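PDB 5HSX: putative alpha-ketoglutarate-dependent taurine dioxygenase from Burkholderia xenovorans, which probably acts as an iron(II)- and 2-oxoglutarate-dependent dioxygenase of the TfdA/TauD family, though its substrate is not established. Local coordinates for residues I29-H34 with L55-V60; E81-H86 with R290-G295; G147-W152 with R255-A260; R174-F179 with S227-S232. All blocks are in the same frame, centred on the assembly; numbering follows the deposited sequence.

Interaction 1: I29-H34 with L55-V60; sequences IGAEIH and LKWRVV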
loop_
_atom_site.group_PDB
_atom_site.type_symbol
_atom_site.label_atom_id
_atom_site.label_comp_id
_atom_site.label_asym_id
_atom_site.label_seq_id
_atom_site.Cartn_x
_atom_site.Cartn_y
_atom_site.Cartn_z
ATOM N N ILE B 29 3.805 -11.974 -2.235
ATOM C CA ILE B 29 4.393 -11.258 -3.368
ATOM C C ILE B 29 5.602 -10.449 -2.922
ATOM O O ILE B 29 5.584 -9.772 -1.888
ATOM C CB ILE B 29 3.348 -10.371 -4.086
ATOM C CG1 ILE B 29 3.983 -9.694 -5.301
ATOM C CG2 ILE B 29 2.722 -9.336 -3.124
ATOM C CD1 ILE B 29 2.967 -9.057 -6.232
ATOM N N GLY B 30 6.655 -10.518 -3.732
ATOM C CA GLY B 30 7.819 -9.673 -3.564
ATOM C C GLY B 30 8.932 -10.365 -2.808
ATOM O O GLY B 30 8.681 -10.975 -1.764
ATOM N N ALA B 31 10.159 -10.276 -3.318
ATOM C CA ALA B 31 11.309 -10.830 -2.621
ATOM C C ALA B 31 12.560 -10.073 -3.038
ATOM O O ALA B 31 12.705 -9.688 -4.204
ATOM C CB ALA B 31 11.474 -12.330 -2.915
ATOM N N GLU B 32 13.457 -9.851 -2.082
ATOM C CA GLU B 32 14.776 -9.318 -2.388
ATOM C C GLU B 32 15.706 -10.468 -2.738
ATOM O O GLU B 32 15.628 -11.547 -2.147
ATOM C CB GLU B 32 15.352 -8.527 -1.207
ATOM C CG GLU B 32 14.566 -7.283 -0.862
ATOM C CD GLU B 32 15.378 -6.286 -0.048
ATOM O OE1 GLU B 32 16.509 -6.627 0.361
ATOM O OE2 GLU B 32 14.887 -5.157 0.170
ATOM N N ILE B 33 16.574 -10.235 -3.719
ATOM C CA ILE B 33 17.639 -11.163 -4.072
ATOM C C ILE B 33 18.965 -10.500 -3.735
ATOM O O ILE B 33 19.195 -9.337 -4.090
ATOM C CB ILE B 33 17.577 -11.562 -5.558
ATOM C CG1 ILE B 33 16.240 -12.251 -5.860
ATOM C CG2 ILE B 33 18.758 -12.462 -5.911
ATOM C CD1 ILE B 33 16.041 -12.615 -7.316
ATOM N N HIS B 34 19.818 -11.225 -3.021
ATOM C CA HIS B 34 21.180 -10.797 -2.754
ATOM C C HIS B 34 22.145 -11.890 -3.194
ATOM O O HIS B 34 21.756 -13.042 -3.412
ATOM C CB HIS B 34 21.380 -10.456 -1.268
ATOM C CG HIS B 34 20.658 -9.216 -0.831
ATOM N ND1 HIS B 34 21.284 -7.993 -0.710
ATOM C CD2 HIS B 34 19.363 -9.008 -0.495
ATOM C CE1 HIS B 34 20.406 -7.088 -0.314
ATOM N NE2 HIS B 34 19.233 -7.678 -0.176
ATOM N N LEU B 55 9.236 -16.246 -10.856
ATOM C CA LEU B 55 7.963 -16.930 -11.058
ATOM C C LEU B 55 7.241 -17.151 -9.736
ATOM O O LEU B 55 6.008 -17.057 -9.674
ATOM C CB LEU B 55 8.183 -18.265 -11.776
ATOM C CG LEU B 55 8.725 -18.179 -13.205
ATOM C CD1 LEU B 55 8.678 -19.546 -13.856
ATOM C CD2 LEU B 55 7.962 -17.152 -14.031
ATOM N N LYS B 56 7.990 -17.397 -8.662
ATOM C CA LYS B 56 7.373 -17.728 -7.382
ATOM C C LYS B 56 6.874 -16.491 -6.641
ATOM O O LYS B 56 5.791 -16.517 -6.039
ATOM C CB LYS B 56 8.375 -18.482 -6.512
ATOM C CG LYS B 56 7.855 -18.840 -5.129
ATOM C CD LYS B 56 8.939 -19.588 -4.363
ATOM C CE LYS B 56 8.490 -20.006 -2.982
ATOM N NZ LYS B 56 9.602 -20.727 -2.312
ATOM N N TRP B 57 7.644 -15.411 -6.661
ATOM C CA TRP B 57 7.326 -14.226 -5.869
ATOM C C TRP B 57 6.766 -13.074 -6.697
ATOM O O TRP B 57 6.423 -12.029 -6.125
ATOM C CB TRP B 57 8.572 -13.786 -5.081
ATOM C CG TRP B 57 8.859 -14.773 -3.970
ATOM C CD1 TRP B 57 9.855 -15.713 -3.925
ATOM C CD2 TRP B 57 8.084 -14.951 -2.776
ATOM N NE1 TRP B 57 9.758 -16.443 -2.758
ATOM C CE2 TRP B 57 8.677 -16.000 -2.041
ATOM C CE3 TRP B 57 6.957 -14.308 -2.246
ATOM C CZ2 TRP B 57 8.175 -16.432 -0.808
ATOM C CZ3 TRP B 57 6.457 -14.732 -1.021
ATOM C CH2 TRP B 57 7.069 -15.787 -0.315
ATOM N N ARG B 58 6.665 -13.243 -8.024
ATOM C CA ARG B 58 5.993 -12.325 -8.950
ATOM C C ARG B 58 6.806 -11.074 -9.269
ATOM O O ARG B 58 6.773 -10.592 -10.408
ATOM C CB ARG B 58 4.623 -11.881 -8.437
ATOM C CG ARG B 58 3.732 -12.974 -7.872
ATOM C CD ARG B 58 3.608 -14.164 -8.799
ATOM N NE ARG B 58 2.838 -15.210 -8.131
ATOM C CZ ARG B 58 2.424 -16.329 -8.713
ATOM N NH1 ARG B 58 2.687 -16.558 -9.990
ATOM N NH2 ARG B 58 1.736 -17.216 -8.008
ATOM N N VAL B 59 7.482 -10.506 -8.274
ATOM C CA VAL B 59 8.407 -9.396 -8.481
ATOM C C VAL B 59 9.594 -9.596 -7.548
ATOM O O VAL B 59 9.413 -9.906 -6.366
ATOM C CB VAL B 59 7.753 -8.014 -8.249
ATOM C CG1 VAL B 59 7.105 -7.898 -6.831
ATOM C CG2 VAL B 59 8.781 -6.902 -8.459
ATOM N N VAL B 60 10.804 -9.448 -8.075
ATOM C CA VAL B 60 12.003 -9.578 -7.264
ATOM C C VAL B 60 12.795 -8.280 -7.354
ATOM O O VAL B 60 12.740 -7.557 -8.357
ATOM C CB VAL B 60 12.860 -10.796 -7.670
ATOM C CG1 VAL B 60 12.075 -12.091 -7.415
ATOM C CG2 VAL B 60 13.293 -10.717 -9.141
#
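Strand 31-34, helix 44-57 and strand 59-62 form a beta-alpha-beta crossover, and here Ile29, Gly30 and Ala31 meet Trp57, Val59 and Val60 where the helix runs into its second strand. Gly30 N donates to Trp57 O at 2.8 Å, in the carbonyl plane and on a lone pair, with the N-H at 165° to the acceptor. One step on, Ala31 N reaches Val59 O at 3.2 Å, a more bent bond of 138°, and the two strands run parallel from there, Ala31 bridging Val60. The indole of Trp57 takes the CB of Ala31 over one face, a CH-pi contact 4.1 Å from the centroid of the five-membered ring. Ile29 extends CG1 anti to its own N (chi1 -177°), which lays that branch against Val59 CG1 at 3.9 Å and across the CB of Arg58 at about a right angle. Farther along, Ile33 CD1 rests on Val60 CB at 3.7 Å. Arg58, the first residue past the helix, has positive phi and sends its guanidinium away to a salt bridge with Glu215. Every touching residue is buried, and the two backbone bonds satisfy polar groups there, with apolar contacts of Ile29, Ala31 and Ile33 beside them.

Interaction 2: E81-H86 with R290-G295; sequences ELTLGH and RTTLVG
Thr83 and Thr292 meet through their hydroxyls, OG1 to OG1 at 2.9 Å, a hydrogen bond whose direction is open. Each OG1 sits between its own backbone N and carbonyl carbon (chi1 69° in Thr83), and this brings the two oxygens together. Two backbone bonds flank Leu82 and Leu293: Thr83 N gives to Thr292 O at 2.9 Å and nearly straight, the donor tilted from the carbonyl plane, while Val294 N gives to Glu81 O at 2.8 Å. The end of Leu82 turns back to the strand, its CD1 lying 3.6 Å from Thr291 CB and 4.0 Å from Leu293 CD2. The methyl CG2 of Thr83 meets Val294 CG2 at 3.7 Å. Two waters extend the pairing, one accepting from Glu81 N and donating to Val294 O, the other accepting from Thr292 N and probably donating to Thr83 O. Behind this shell, Tyr99 OH hydrogen-bonds Thr83 OG1 and Ser76 OG does the same for Thr291 OG1, while Val320 of helix 313-322 packs on both Thr83 and Thr292. The arrangement is a single beta bridge joining the loop after helix 69-77 to strand 287-293 of the large mixed sheet, in a cupin-clan fold.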
loop_
_atom_site.group_PDB
_atom_site.type_symbol
_atom_site.label_atom_id
_atom_site.label_comp_id
_atom_site.label_asym_id
_atom_site.label_seq_id
_atom_site.Cartn_x
_atom_site.Cartn_y
_atom_site.Cartn_z
ATOM N N GLU B 81 13.880 -11.900 -24.892
ATOM C CA GLU B 81 14.149 -10.970 -25.984
ATOM C C GLU B 81 13.727 -9.566 -25.571
ATOM O O GLU B 81 12.613 -9.369 -25.073
ATOM C CB GLU B 81 13.394 -11.373 -27.252
ATOM C CG GLU B 81 13.983 -12.523 -28.006
ATOM C CD GLU B 81 15.308 -12.149 -28.617
ATOM O OE1 GLU B 81 16.347 -12.458 -28.000
ATOM O OE2 GLU B 81 15.303 -11.519 -29.696
ATOM N N LEU B 82 14.603 -8.592 -25.800
ATOM C CA LEU B 82 14.297 -7.213 -25.434
ATOM C C LEU B 82 13.338 -6.593 -26.442
ATOM O O LEU B 82 13.485 -6.781 -27.650
ATOM C CB LEU B 82 15.582 -6.383 -25.377
ATOM C CG LEU B 82 16.536 -6.442 -24.177
ATOM C CD1 LEU B 82 15.843 -5.930 -22.954
ATOM C CD2 LEU B 82 17.091 -7.836 -23.930
ATOM N N THR B 83 12.367 -5.824 -25.949
ATOM C CA THR B 83 11.588 -4.994 -26.855
ATOM C C THR B 83 12.451 -3.841 -27.358
ATOM O O THR B 83 13.378 -3.389 -26.682
ATOM C CB THR B 83 10.325 -4.453 -26.167
ATOM O OG1 THR B 83 10.692 -3.491 -25.174
ATOM C CG2 THR B 83 9.560 -5.583 -25.499
ATOM N N LEU B 84 12.161 -3.392 -28.576
ATOM C CA LEU B 84 12.887 -2.307 -29.222
ATOM C C LEU B 84 11.956 -1.111 -29.334
ATOM O O LEU B 84 10.843 -1.231 -29.860
ATOM C CB LEU B 84 13.408 -2.745 -30.592
ATOM C CG LEU B 84 14.320 -3.967 -30.475
ATOM C CD1 LEU B 84 14.677 -4.508 -31.842
ATOM C CD2 LEU B 84 15.581 -3.626 -29.699
ATOM N N GLY B 85 12.424 0.039 -28.855
ATOM C CA GLY B 85 11.555 1.087 -28.345
ATOM C C GLY B 85 10.828 1.943 -29.358
ATOM O O GLY B 85 10.538 1.526 -30.485
ATOM N N HIS B 86 10.502 3.170 -28.926
ATOM C CA HIS B 86 9.732 4.202 -29.597
ATOM C C HIS B 86 10.640 5.367 -29.978
ATOM O O HIS B 86 11.530 5.736 -29.203
ATOM C CB HIS B 86 8.593 4.709 -28.695
ATOM C CG HIS B 86 7.612 5.598 -29.396
ATOM N ND1 HIS B 86 7.770 6.965 -29.476
ATOM C CD2 HIS B 86 6.470 5.312 -30.065
ATOM C CE1 HIS B 86 6.764 7.484 -30.157
ATOM N NE2 HIS B 86 5.960 6.502 -30.526
ATOM N N ARG B 290 14.142 1.542 -17.912
ATOM C CA ARG B 290 13.394 0.300 -17.983
ATOM C C ARG B 290 13.732 -0.432 -19.273
ATOM O O ARG B 290 13.902 0.183 -20.330
ATOM C CB ARG B 290 11.869 0.537 -17.910
ATOM C CG ARG B 290 11.059 -0.738 -18.134
ATOM C CD ARG B 290 9.557 -0.610 -17.898
ATOM N NE ARG B 290 8.971 0.636 -18.375
ATOM C CZ ARG B 290 8.657 0.906 -19.639
ATOM N NH1 ARG B 290 8.889 0.025 -20.598
ATOM N NH2 ARG B 290 8.112 2.072 -19.949
ATOM N N THR B 291 13.854 -1.744 -19.168
ATOM C CA THR B 291 13.823 -2.630 -20.322
ATOM C C THR B 291 12.615 -3.539 -20.159
ATOM O O THR B 291 12.130 -3.749 -19.042
ATOM C CB THR B 291 15.098 -3.467 -20.423
ATOM O OG1 THR B 291 15.253 -4.228 -19.218
ATOM C CG2 THR B 291 16.325 -2.572 -20.620
ATOM N N THR B 292 12.094 -4.061 -21.270
ATOM C CA THR B 292 11.013 -5.028 -21.146
ATOM C C THR B 292 11.253 -6.172 -22.120
ATOM O O THR B 292 11.952 -6.028 -23.130
ATOM C CB THR B 292 9.600 -4.412 -21.346
ATOM O OG1 THR B 292 9.277 -4.310 -22.727
ATOM C CG2 THR B 292 9.492 -3.017 -20.722
ATOM N N LEU B 293 10.696 -7.321 -21.775
ATOM C CA LEU B 293 10.929 -8.563 -22.494
ATOM C C LEU B 293 9.682 -8.943 -23.280
ATOM O O LEU B 293 8.570 -8.903 -22.741
ATOM C CB LEU B 293 11.316 -9.676 -21.520
ATOM C CG LEU B 293 12.535 -9.383 -20.635
ATOM C CD1 LEU B 293 12.839 -10.573 -19.728
ATOM C CD2 LEU B 293 13.754 -9.030 -21.478
ATOM N N VAL B 294 9.884 -9.330 -24.544
ATOM C CA VAL B 294 8.785 -9.663 -25.451
ATOM C C VAL B 294 8.013 -10.866 -24.928
ATOM O O VAL B 294 8.601 -11.896 -24.577
ATOM C CB VAL B 294 9.347 -9.930 -26.861
ATOM C CG1 VAL B 294 8.247 -10.379 -27.830
ATOM C CG2 VAL B 294 10.079 -8.688 -27.392
ATOM N N GLY B 295 6.684 -10.747 -24.883
ATOM C CA GLY B 295 5.822 -11.800 -24.399
ATOM C C GLY B 295 5.038 -12.452 -25.530
ATOM O O GLY B 295 5.057 -12.014 -26.679
HETATM O O HOH W 1 11.166 -12.662 -23.932
HETATM O O HOH W 2 13.405 -3.256 -23.745
#

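Interaction 3: G147-W152 with R255-A260; sequences GGDTQW and RFKWQA. With EDO (1,2-ethanediol), chain O.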
loop_
_atom_site.group_PDB
_atom_site.type_symbol
_atom_site.label_atom_id
_atom_site.label_comp_id
_atom_site.label_asym_id
_atom_site.label_seq_id
_atom_site.Cartn_x
_atom_site.Cartn_y
_atom_site.Cartn_z
ATOM N N GLY B 147 9.463 9.549 -0.977
ATOM C CA GLY B 147 8.506 9.674 -2.050
ATOM C C GLY B 147 8.852 8.752 -3.207
ATOM O O GLY B 147 9.983 8.293 -3.365
ATOM N N GLY B 148 7.844 8.459 -4.019
ATOM C CA GLY B 148 8.073 7.713 -5.238
ATOM C C GLY B 148 8.037 6.204 -5.126
ATOM O O GLY B 148 8.569 5.530 -6.015
ATOM N N ASP B 149 7.445 5.650 -4.065
ATOM C CA ASP B 149 7.367 4.200 -3.923
ATOM C C ASP B 149 6.504 3.597 -5.031
ATOM O O ASP B 149 5.583 4.234 -5.542
ATOM C CB ASP B 149 6.774 3.812 -2.561
ATOM C CG ASP B 149 7.667 4.179 -1.373
ATOM O OD1 ASP B 149 8.761 4.771 -1.547
ATOM O OD2 ASP B 149 7.234 3.885 -0.239
ATOM N N THR B 150 6.806 2.348 -5.389
ATOM C CA THR B 150 6.035 1.581 -6.360
ATOM C C THR B 150 5.356 0.420 -5.645
ATOM O O THR B 150 5.888 -0.124 -4.672
ATOM C CB THR B 150 6.937 1.045 -7.494
ATOM O OG1 THR B 150 7.690 2.124 -8.065
ATOM C CG2 THR B 150 6.110 0.378 -8.594
ATOM N N GLN B 151 4.171 0.036 -6.126
ATOM C CA GLN B 151 3.475 -1.117 -5.575
ATOM C C GLN B 151 3.130 -2.107 -6.677
ATOM O O GLN B 151 2.910 -1.732 -7.833
ATOM C CB GLN B 151 2.189 -0.728 -4.838
ATOM C CG GLN B 151 2.388 0.354 -3.767
ATOM C CD GLN B 151 1.214 0.448 -2.819
ATOM O OE1 GLN B 151 0.712 -0.565 -2.343
ATOM N NE2 GLN B 151 0.776 1.678 -2.525
ATOM N N TRP B 152 3.063 -3.379 -6.292
ATOM C CA TRP B 152 2.625 -4.456 -7.165
ATOM C C TRP B 152 1.525 -5.253 -6.475
ATOM O O TRP B 152 1.474 -5.335 -5.244
ATOM C CB TRP B 152 3.782 -5.425 -7.526
ATOM C CG TRP B 152 4.808 -4.876 -8.487
ATOM C CD1 TRP B 152 4.918 -5.159 -9.825
ATOM C CD2 TRP B 152 5.878 -3.980 -8.177
ATOM N NE1 TRP B 152 5.983 -4.479 -10.366
ATOM C CE2 TRP B 152 6.592 -3.750 -9.375
ATOM C CE3 TRP B 152 6.305 -3.350 -7.005
ATOM C CZ2 TRP B 152 7.709 -2.913 -9.431
ATOM C CZ3 TRP B 152 7.416 -2.507 -7.065
ATOM C CH2 TRP B 152 8.102 -2.305 -8.266
ATOM N N ARG B 255 4.811 -3.100 -1.374
ATOM C CA ARG B 255 5.282 -1.744 -1.629
ATOM C C ARG B 255 6.804 -1.717 -1.556
ATOM O O ARG B 255 7.403 -2.378 -0.699
ATOM C CB ARG B 255 4.665 -0.774 -0.610
ATOM C CG ARG B 255 5.048 0.696 -0.782
ATOM C CD ARG B 255 4.145 1.547 0.098
ATOM N NE ARG B 255 4.542 2.947 0.083
ATOM C CZ ARG B 255 3.779 3.935 0.542
ATOM N NH1 ARG B 255 2.573 3.668 1.021
ATOM N NH2 ARG B 255 4.222 5.196 0.505
ATOM N N PHE B 256 7.431 -0.949 -2.453
ATOM C CA PHE B 256 8.885 -0.908 -2.593
ATOM C C PHE B 256 9.345 0.537 -2.510
ATOM O O PHE B 256 8.889 1.378 -3.291
ATOM C CB PHE B 256 9.315 -1.525 -3.929
ATOM C CG PHE B 256 10.808 -1.653 -4.109
ATOM C CD1 PHE B 256 11.537 -2.564 -3.358
ATOM C CD2 PHE B 256 11.466 -0.909 -5.070
ATOM C CE1 PHE B 256 12.906 -2.701 -3.546
ATOM C CE2 PHE B 256 12.831 -1.051 -5.273
ATOM C CZ PHE B 256 13.551 -1.950 -4.512
ATOM N N LYS B 257 10.253 0.822 -1.589
ATOM C CA LYS B 257 10.865 2.138 -1.498
ATOM C C LYS B 257 12.210 2.086 -2.202
ATOM O O LYS B 257 13.101 1.326 -1.800
ATOM C CB LYS B 257 11.023 2.594 -0.047
ATOM C CG LYS B 257 11.690 3.964 0.049
ATOM C CD LYS B 257 11.635 4.511 1.464
ATOM C CE LYS B 257 12.132 5.960 1.519
ATOM N NZ LYS B 257 13.566 6.120 1.124
ATOM N N TRP B 258 12.341 2.882 -3.260
ATOM C CA TRP B 258 13.529 2.864 -4.100
ATOM C C TRP B 258 14.732 3.481 -3.403
ATOM O O TRP B 258 14.610 4.361 -2.547
ATOM C CB TRP B 258 13.270 3.619 -5.404
ATOM C CG TRP B 258 12.302 2.917 -6.278
ATOM C CD1 TRP B 258 10.940 2.999 -6.232
ATOM C CD2 TRP B 258 12.616 1.995 -7.326
ATOM N NE1 TRP B 258 10.388 2.184 -7.192
ATOM C CE2 TRP B 258 11.399 1.563 -7.879
ATOM C CE3 TRP B 258 13.814 1.502 -7.855
ATOM C CZ2 TRP B 258 11.339 0.653 -8.933
ATOM C CZ3 TRP B 258 13.755 0.605 -8.905
ATOM C CH2 TRP B 258 12.524 0.182 -9.429
ATOM N N GLN B 259 15.908 3.000 -3.787
ATOM C CA GLN B 259 17.172 3.667 -3.526
ATOM C C GLN B 259 17.954 3.683 -4.828
ATOM O O GLN B 259 17.678 2.898 -5.740
ATOM C CB GLN B 259 17.986 2.964 -2.428
ATOM C CG GLN B 259 17.281 2.884 -1.077
ATOM C CD GLN B 259 18.090 2.099 -0.064
ATOM O OE1 GLN B 259 19.303 2.274 0.041
ATOM N NE2 GLN B 259 17.425 1.212 0.672
ATOM N N ALA B 260 18.931 4.584 -4.917
ATOM C CA ALA B 260 19.849 4.545 -6.046
ATOM C C ALA B 260 20.473 3.159 -6.139
ATOM O O ALA B 260 20.856 2.566 -5.126
ATOM C CB ALA B 260 20.939 5.613 -5.893
HETATM C C1 EDO O . 2.473 6.187 -2.712
HETATM O O1 EDO O . 2.709 6.810 -3.982
HETATM C C2 EDO O . 2.674 4.677 -2.822
HETATM O O2 EDO O . 1.723 4.135 -3.748
HETATM O O HOH W 3 10.716 5.173 -3.427
HETATM O O HOH W 4 6.092 6.833 -1.433
#
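Arg255 and Asp149 form a salt bridge: NE donates to OD2 at 2.9 Å, close to the guanidinium plane, and OD2 receives it on its anti lone pair. The carboxylate and guanidinium planes stand 77° apart. The Arg255 chain reaches the acid because CG is anti to the backbone N (chi1 -179°) and the rest is extended. An ethanediol, probably from the crystallisation liquor, lies with C2 over one guanidinium face, while its O2 accepts from Gln151 NE2. Phe256 pairs with Thr150 by two backbone bonds, its N giving to Thr150 O at 2.8 Å and its O receiving Thr150 N at 3.1 Å; its CB also touches Trp152 CZ3 at 3.8 Å. At Lys257, CG lies 3.4 Å from Asp149 OD1, while NZ turns off to Pro145 O. Trp258 then puts NE1 onto Thr150 OG1 at 2.8 Å, in the indole plane, and takes Phe256 CE2 over one ring face. From the second subunit, Leu25 packs on Asp149 and Lys257. At the centre is an antiparallel pairing of strands 150-154 and 253-256, the latter outermost within this chain in the four-stranded sheet that also holds the sodium ligand His273, as in the minor sheet of a double-stranded beta-helix.

Interaction 4: R174-F179 with S227-S232; sequences RGIHRF and SIVGVS
The guanidinium of Arg178 carries Ile176 CG2 over one face, 3.5 Å above the plane and toward the rim, and has a water at its edge. That water accepts from Arg178 NE and also hydrogen-bonds Ser227 OG at 2.8 Å, so it links the two strands through their side chains. The ring of His177 has Gly175 O at its edge and meets His204 edge-to-face. Ile176 N gives a backbone bond to Ser227 O at 2.9 Å, and Val229 N gives one to Arg174 O at 2.8 Å, the latter donor tilted 33° from the carbonyl plane. Between them Gly175 and Ile228 face each other as a non-hydrogen-bonded pair of strands 174-179 and 225-228, which belong to a five-stranded antiparallel sheet; a type II turn from Ile228 to Val231 then leads into helix 233-247, with Ser232 as its N-cap. Ile176 crosses Val229 at about a right angle, CD1 to CG2 3.7 Å, while its CB lies 3.7 Å from Ser227 OG. CG1 anti to the carbonyl carbon (chi1 -56°), with a further bend at chi2 (-61°), carries CD1 of Ile176 to Val229. Arg174 bends its guanidinium away to Glu203 and to Gln305 O, leaving CB 4.1 Å from Val229 CG2. Another water accepts from Arg174 N and donates to Val229 O.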
loop_
_atom_site.group_PDB
_atom_site.type_symbol
_atom_site.label_atom_id
_atom_site.label_comp_id
_atom_site.label_asym_id
_atom_site.label_seq_id
_atom_site.Cartn_x
_atom_site.Cartn_y
_atom_site.Cartn_z
ATOM N N ARG B 174 -14.303 -12.563 -21.562
ATOM C CA ARG B 174 -13.298 -11.849 -22.336
ATOM C C ARG B 174 -13.460 -10.351 -22.113
ATOM O O ARG B 174 -14.561 -9.872 -21.815
ATOM C CB ARG B 174 -13.434 -12.152 -23.825
ATOM C CG ARG B 174 -13.608 -13.628 -24.122
ATOM C CD ARG B 174 -12.272 -14.309 -24.208
ATOM N NE ARG B 174 -11.586 -13.968 -25.452
ATOM C CZ ARG B 174 -10.380 -14.418 -25.786
ATOM N NH1 ARG B 174 -9.721 -15.229 -24.966
ATOM N NH2 ARG B 174 -9.833 -14.049 -26.938
ATOM N N GLY B 175 -12.361 -9.616 -22.266
ATOM C CA GLY B 175 -12.359 -8.189 -22.007
ATOM C C GLY B 175 -11.650 -7.417 -23.103
ATOM O O GLY B 175 -10.671 -7.880 -23.688
ATOM N N ILE B 176 -12.155 -6.212 -23.367
ATOM C CA ILE B 176 -11.561 -5.319 -24.355
ATOM C C ILE B 176 -10.607 -4.368 -23.642
ATOM O O ILE B 176 -11.023 -3.620 -22.752
ATOM C CB ILE B 176 -12.639 -4.536 -25.120
ATOM C CG1 ILE B 176 -13.637 -5.494 -25.783
ATOM C CG2 ILE B 176 -11.977 -3.578 -26.130
ATOM C CD1 ILE B 176 -13.018 -6.438 -26.818
ATOM N N HIS B 177 -9.339 -4.377 -24.052
ATOM C CA HIS B 177 -8.331 -3.447 -23.553
ATOM C C HIS B 177 -8.030 -2.408 -24.627
ATOM O O HIS B 177 -7.865 -2.755 -25.803
ATOM C CB HIS B 177 -7.036 -4.174 -23.175
ATOM C CG HIS B 177 -7.199 -5.223 -22.112
ATOM N ND1 HIS B 177 -6.422 -5.249 -20.973
ATOM C CD2 HIS B 177 -8.035 -6.287 -22.019
ATOM C CE1 HIS B 177 -6.778 -6.276 -20.219
ATOM N NE2 HIS B 177 -7.751 -6.926 -20.835
ATOM N N ARG B 178 -7.960 -1.137 -24.225
ATOM C CA ARG B 178 -7.749 -0.031 -25.153
ATOM C C ARG B 178 -6.668 0.898 -24.626
ATOM O O ARG B 178 -6.544 1.113 -23.417
ATOM C CB ARG B 178 -9.028 0.801 -25.376
ATOM C CG ARG B 178 -10.202 0.038 -25.966
ATOM C CD ARG B 178 -11.431 0.945 -26.096
ATOM N NE ARG B 178 -12.638 0.177 -26.389
ATOM C CZ ARG B 178 -13.033 -0.148 -27.618
ATOM N NH1 ARG B 178 -12.319 0.241 -28.666
ATOM N NH2 ARG B 178 -14.143 -0.856 -27.799
ATOM N N PHE B 179 -5.910 1.471 -25.554
ATOM C CA PHE B 179 -4.965 2.527 -25.231
ATOM C C PHE B 179 -4.911 3.498 -26.398
ATOM O O PHE B 179 -4.866 3.081 -27.560
ATOM C CB PHE B 179 -3.567 1.977 -24.935
ATOM C CG PHE B 179 -2.529 3.041 -24.747
ATOM C CD1 PHE B 179 -1.576 3.275 -25.724
ATOM C CD2 PHE B 179 -2.515 3.817 -23.597
ATOM C CE1 PHE B 179 -0.615 4.267 -25.556
ATOM C CE2 PHE B 179 -1.560 4.805 -23.420
ATOM C CZ PHE B 179 -0.609 5.031 -24.402
ATOM N N SER B 227 -14.094 -2.981 -20.976
ATOM C CA SER B 227 -15.407 -3.600 -20.959
ATOM C C SER B 227 -15.262 -5.115 -21.031
ATOM O O SER B 227 -14.253 -5.645 -21.511
ATOM C CB SER B 227 -16.265 -3.103 -22.122
ATOM O OG SER B 227 -15.667 -3.447 -23.369
ATOM N N ILE B 228 -16.307 -5.796 -20.579
ATOM C CA ILE B 228 -16.409 -7.251 -20.653
ATOM C C ILE B 228 -17.271 -7.596 -21.858
ATOM O O ILE B 228 -18.371 -7.054 -22.014
ATOM C CB ILE B 228 -17.001 -7.820 -19.353
ATOM C CG1 ILE B 228 -16.042 -7.553 -18.181
ATOM C CG2 ILE B 228 -17.309 -9.338 -19.501
ATOM C CD1 ILE B 228 -16.601 -7.966 -16.801
ATOM N N VAL B 229 -16.775 -8.495 -22.713
ATOM C CA VAL B 229 -17.480 -8.834 -23.948
ATOM C C VAL B 229 -18.766 -9.585 -23.630
ATOM O O VAL B 229 -18.786 -10.489 -22.784
ATOM C CB VAL B 229 -16.571 -9.665 -24.869
ATOM C CG1 VAL B 229 -17.334 -10.118 -26.104
ATOM C CG2 VAL B 229 -15.344 -8.840 -25.263
ATOM N N GLY B 230 -19.858 -9.196 -24.293
ATOM C CA GLY B 230 -21.070 -9.999 -24.287
ATOM C C GLY B 230 -22.001 -9.782 -23.117
ATOM O O GLY B 230 -22.983 -10.526 -22.989
ATOM N N VAL B 231 -21.728 -8.796 -22.259
ATOM C CA VAL B 231 -22.631 -8.419 -21.179
ATOM C C VAL B 231 -23.037 -6.960 -21.407
ATOM O O VAL B 231 -22.463 -6.260 -22.238
ATOM C CB VAL B 231 -22.000 -8.612 -19.779
ATOM C CG1 VAL B 231 -21.509 -10.065 -19.608
ATOM C CG2 VAL B 231 -20.844 -7.649 -19.548
ATOM N N SER B 232 -24.049 -6.515 -20.671
ATOM C CA SER B 232 -24.536 -5.155 -20.861
ATOM C C SER B 232 -23.534 -4.142 -20.301
ATOM O O SER B 232 -22.665 -4.485 -19.489
ATOM C CB SER B 232 -25.900 -4.974 -20.195
ATOM O OG SER B 232 -25.763 -4.773 -18.793
HETATM O O HOH W 5 -17.048 -12.510 -22.499
HETATM O O HOH W 6 -14.870 -1.216 -24.807
#

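Interactions 1 and 2 reach the same seven-stranded mixed sheet, their centres about 20 Å apart, one at strands 31-34 and 59-62 and the other at strand 287-293. Interaction 3 lies in the four-stranded sheet and touches interaction 1, since Trp152 packs on Ile29 and Val59; their centres are about 14 Å apart. Interaction 4 sits in the separate five-stranded sheet, with its centre about 31 Å from those of interactions 1 and 3 and across the chain's centre. Along the chain, interaction 1 closes first; interaction 2 then encloses interaction 3, which encloses interaction 4. Only interactions 1 and 3 touch, so Trp152 joins the mixed sheet to the four-stranded one, where the sodium-binding His273 lies.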